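Local coordinates for protein caprin-2 (Danio rerio, PDB 4OUS) that probably takes part in canonical Wnt signalling, through a C1q domain that assembles as a trimer, at residues S9-A14 and Y124-G129. The protein carries 1 engineered substitution. Residues are numbered along the deposited sequence; the frame is centred on the assembly and turned at random.
Sequences SAARTA and YSTFSG
Ser9 and Ser128 face each other as a non-hydrogen-bonded pair of antiparallel strands, and their hydroxyls hydrogen-bond to each other on one face of the sheet. Ser128 can be followed outward: its CB lies 3.9 Å from Ser9 CA, and its OG, turned anti to the carbonyl carbon (chi1 -51°), lies 3.3 Å from Ser9 CA and 2.8 Å from Ser9 OG, a bond in which either hydroxyl could donate. Ser9 OG, set anti to its own backbone nitrogen, comes from the other strand onto the same face. Both hydroxyls have further partners on the second subunit, His97 NE2 for Ser128 and Val99 N for Ser9, while Thr126 OG1 bonds to Asn96 there; this face therefore meets the neighbour in the trimer. The strands 7-12 and 125-134, far apart in sequence, are adjacent in one sheet of the C1q jelly-roll sandwich. Between them, Ala10 and Phe127 exchange backbone bonds, Ala10 N to Phe127 O (2.8 Å) and Phe127 N to Ala10 O (3.0 Å). Their side chains take the opposite face, where the Phe127 ring packs edge-to-face with Phe8. Further along, Arg12 N donates to Ser125 O (2.9 Å), and a water accepts from Ser125 N and donates to Arg12 O (2.7 Å).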
ATOM      1  N   SER A   9     -11.721   2.266   7.973  1.00  5.87           N
ATOM      2  CA  SER A   9     -11.434   1.657   6.693  1.00  6.30           C
ATOM      3  C   SER A   9     -12.668   1.840   5.833  1.00  5.34           C
ATOM      4  O   SER A   9     -13.724   1.267   6.124  1.00  6.60           O
ATOM      5  CB  SER A   9     -11.061   0.191   6.874  1.00  7.40           C
ATOM      6  OG  SER A   9     -10.456  -0.320   5.706  1.00  9.55           O
ATOM      7  N   ALA A  10     -12.537   2.678   4.808  1.00  5.74           N
ATOM      8  CA  ALA A  10     -13.660   3.132   4.011  1.00  5.93           C
ATOM      9  C   ALA A  10     -13.515   2.709   2.559  1.00  6.18           C
ATOM     10  O   ALA A  10     -12.402   2.449   2.081  1.00  6.63           O
ATOM     11  CB  ALA A  10     -13.793   4.639   4.105  1.00  7.87           C
ATOM     12  N   ALA A  11     -14.640   2.665   1.857  1.00  6.05           N
ATOM     13  CA  ALA A  11     -14.637   2.342   0.442  1.00  5.91           C
ATOM     14  C   ALA A  11     -15.720   3.132  -0.264  1.00  6.06           C
ATOM     15  O   ALA A  11     -16.727   3.524   0.344  1.00  7.35           O
ATOM     16  CB  ALA A  11     -14.839   0.857   0.218  1.00  7.51           C
ATOM     17  N   ARG A  12     -15.520   3.356  -1.555  1.00  6.41           N
ATOM     18  CA  ARG A  12     -16.523   4.030  -2.346  1.00  7.90           C
ATOM     19  C   ARG A  12     -17.186   3.045  -3.290  1.00  8.14           C
ATOM     20  O   ARG A  12     -16.509   2.352  -4.062  1.00 10.78           O
ATOM     21  CB  ARG A  12     -15.915   5.193  -3.114  1.00 16.44           C
ATOM     22  CG  ARG A  12     -16.858   6.368  -3.158  1.00 23.96           C
ATOM     23  CD  ARG A  12     -16.436   7.363  -4.182  1.00 19.32           C
ATOM     24  NE  ARG A  12     -17.594   7.913  -4.866  1.00 12.89           N
ATOM     25  CZ  ARG A  12     -18.193   9.050  -4.534  1.00 11.69           C
ATOM     26  NH1 ARG A  12     -17.742   9.768  -3.511  1.00 13.80           N
ATOM     27  NH2 ARG A  12     -19.237   9.474  -5.238  1.00 14.76           N
ATOM     28  N   THR A  13     -18.513   2.974  -3.224  1.00  8.52           N
ATOM     29  CA  THR A  13     -19.231   1.950  -3.976  1.00  9.24           C
ATOM     30  C   THR A  13     -20.021   2.509  -5.151  1.00  8.44           C
ATOM     31  O   THR A  13     -20.728   1.767  -5.830  1.00 10.58           O
ATOM     32  CB  THR A  13     -20.189   1.141  -3.072  1.00 11.31           C
ATOM     33  OG1 THR A  13     -21.237   1.988  -2.590  1.00 11.30           O
ATOM     34  CG2 THR A  13     -19.444   0.524  -1.902  1.00 14.64           C
ATOM     35  N   ALA A  14     -19.875   3.804  -5.398  1.00  8.65           N
ATOM     36  CA  ALA A  14     -20.421   4.439  -6.593  1.00  9.12           C
ATOM     37  C   ALA A  14     -19.344   5.333  -7.191  1.00  7.85           C
ATOM     38  O   ALA A  14     -18.456   5.796  -6.478  1.00  8.74           O
ATOM     39  CB  ALA A  14     -21.668   5.240  -6.264  1.00 12.61           C
ATOM     40  N   TYR A 124     -13.107  -1.404  -4.842  1.00  6.42           N
ATOM     41  CA  TYR A 124     -11.757  -1.178  -5.355  1.00  6.12           C
ATOM     42  C   TYR A 124     -11.102   0.070  -4.770  1.00  5.45           C
ATOM     43  O   TYR A 124      -9.882   0.112  -4.593  1.00  7.32           O
ATOM     44  CB  TYR A 124     -11.781  -1.033  -6.876  1.00  7.03           C
ATOM     45  CG  TYR A 124     -12.201  -2.267  -7.615  1.00  6.44           C
ATOM     46  CD1 TYR A 124     -11.271  -3.231  -7.967  1.00  6.81           C
ATOM     47  CD2 TYR A 124     -13.526  -2.471  -7.982  1.00  7.84           C
ATOM     48  CE1 TYR A 124     -11.640  -4.367  -8.655  1.00  8.00           C
ATOM     49  CE2 TYR A 124     -13.907  -3.611  -8.672  1.00  8.50           C
ATOM     50  CZ  TYR A 124     -12.952  -4.548  -9.006  1.00  6.95           C
ATOM     51  OH  TYR A 124     -13.288  -5.691  -9.689  1.00  9.92           O
ATOM     52  N   SER A 125     -11.910   1.093  -4.505  1.00  5.63           N
ATOM     53  CA  SER A 125     -11.418   2.413  -4.137  1.00  5.35           C
ATOM     54  C   SER A 125     -11.615   2.638  -2.652  1.00  5.21           C
ATOM     55  O   SER A 125     -12.757   2.706  -2.175  1.00  5.99           O
ATOM     56  CB  SER A 125     -12.133   3.482  -4.964  1.00  5.79           C
ATOM     57  OG  SER A 125     -11.803   3.324  -6.339  1.00  6.22           O
ATOM     58  N   THR A 126     -10.501   2.730  -1.931  1.00  5.27           N
ATOM     59  CA  THR A 126     -10.467   2.606  -0.483  1.00  5.72           C
ATOM     60  C   THR A 126      -9.570   3.659   0.163  1.00  4.81           C
ATOM     61  O   THR A 126      -8.640   4.189  -0.456  1.00  5.60           O
ATOM     62  CB  THR A 126      -9.927   1.238  -0.080  1.00  5.98           C
ATOM     63  OG1 THR A 126      -8.615   1.120  -0.642  1.00  6.76           O
ATOM     64  CG2 THR A 126     -10.822   0.108  -0.583  1.00  7.28           C
ATOM     65  N   PHE A 127      -9.825   3.906   1.441  1.00  5.14           N
ATOM     66  CA  PHE A 127      -9.088   4.890   2.236  1.00  5.09           C
ATOM     67  C   PHE A 127      -9.175   4.437   3.681  1.00  5.27           C
ATOM     68  O   PHE A 127     -10.279   4.249   4.191  1.00  5.53           O
ATOM     69  CB  PHE A 127      -9.719   6.275   2.037  1.00  5.78           C
ATOM     70  CG  PHE A 127      -9.099   7.412   2.840  1.00  5.57           C
ATOM     71  CD1 PHE A 127      -7.750   7.463   3.155  1.00  5.63           C
ATOM     72  CD2 PHE A 127      -9.910   8.470   3.232  1.00  6.31           C
ATOM     73  CE1 PHE A 127      -7.235   8.552   3.857  1.00  6.81           C
ATOM     74  CE2 PHE A 127      -9.407   9.552   3.919  1.00  7.11           C
ATOM     75  CZ  PHE A 127      -8.068   9.597   4.239  1.00  7.30           C
ATOM     76  N   SER A 128      -8.035   4.249   4.337  1.00  5.24           N
ATOM     77  CA  SER A 128      -8.006   3.830   5.731  1.00  5.88           C
ATOM     78  C   SER A 128      -6.967   4.590   6.518  1.00  5.63           C
ATOM     79  O   SER A 128      -6.025   5.159   5.961  1.00  5.76           O
ATOM     80  CB  SER A 128      -7.696   2.340   5.871  1.00  8.55           C
ATOM     81  OG  SER A 128      -8.537   1.559   5.055  1.00  9.31           O
ATOM     82  N   GLY A 129      -7.120   4.554   7.832  1.00  6.16           N
ATOM     83  CA  GLY A 129      -6.162   5.174   8.715  1.00  7.62           C
ATOM     84  C   GLY A 129      -6.253   4.591  10.105  1.00  6.11           C
ATOM     85  O   GLY A 129      -7.298   4.059  10.501  1.00  7.54           O
TER
HETATM   86  O   HOH W   1     -14.658   1.078  -5.601  1.00  8.78           O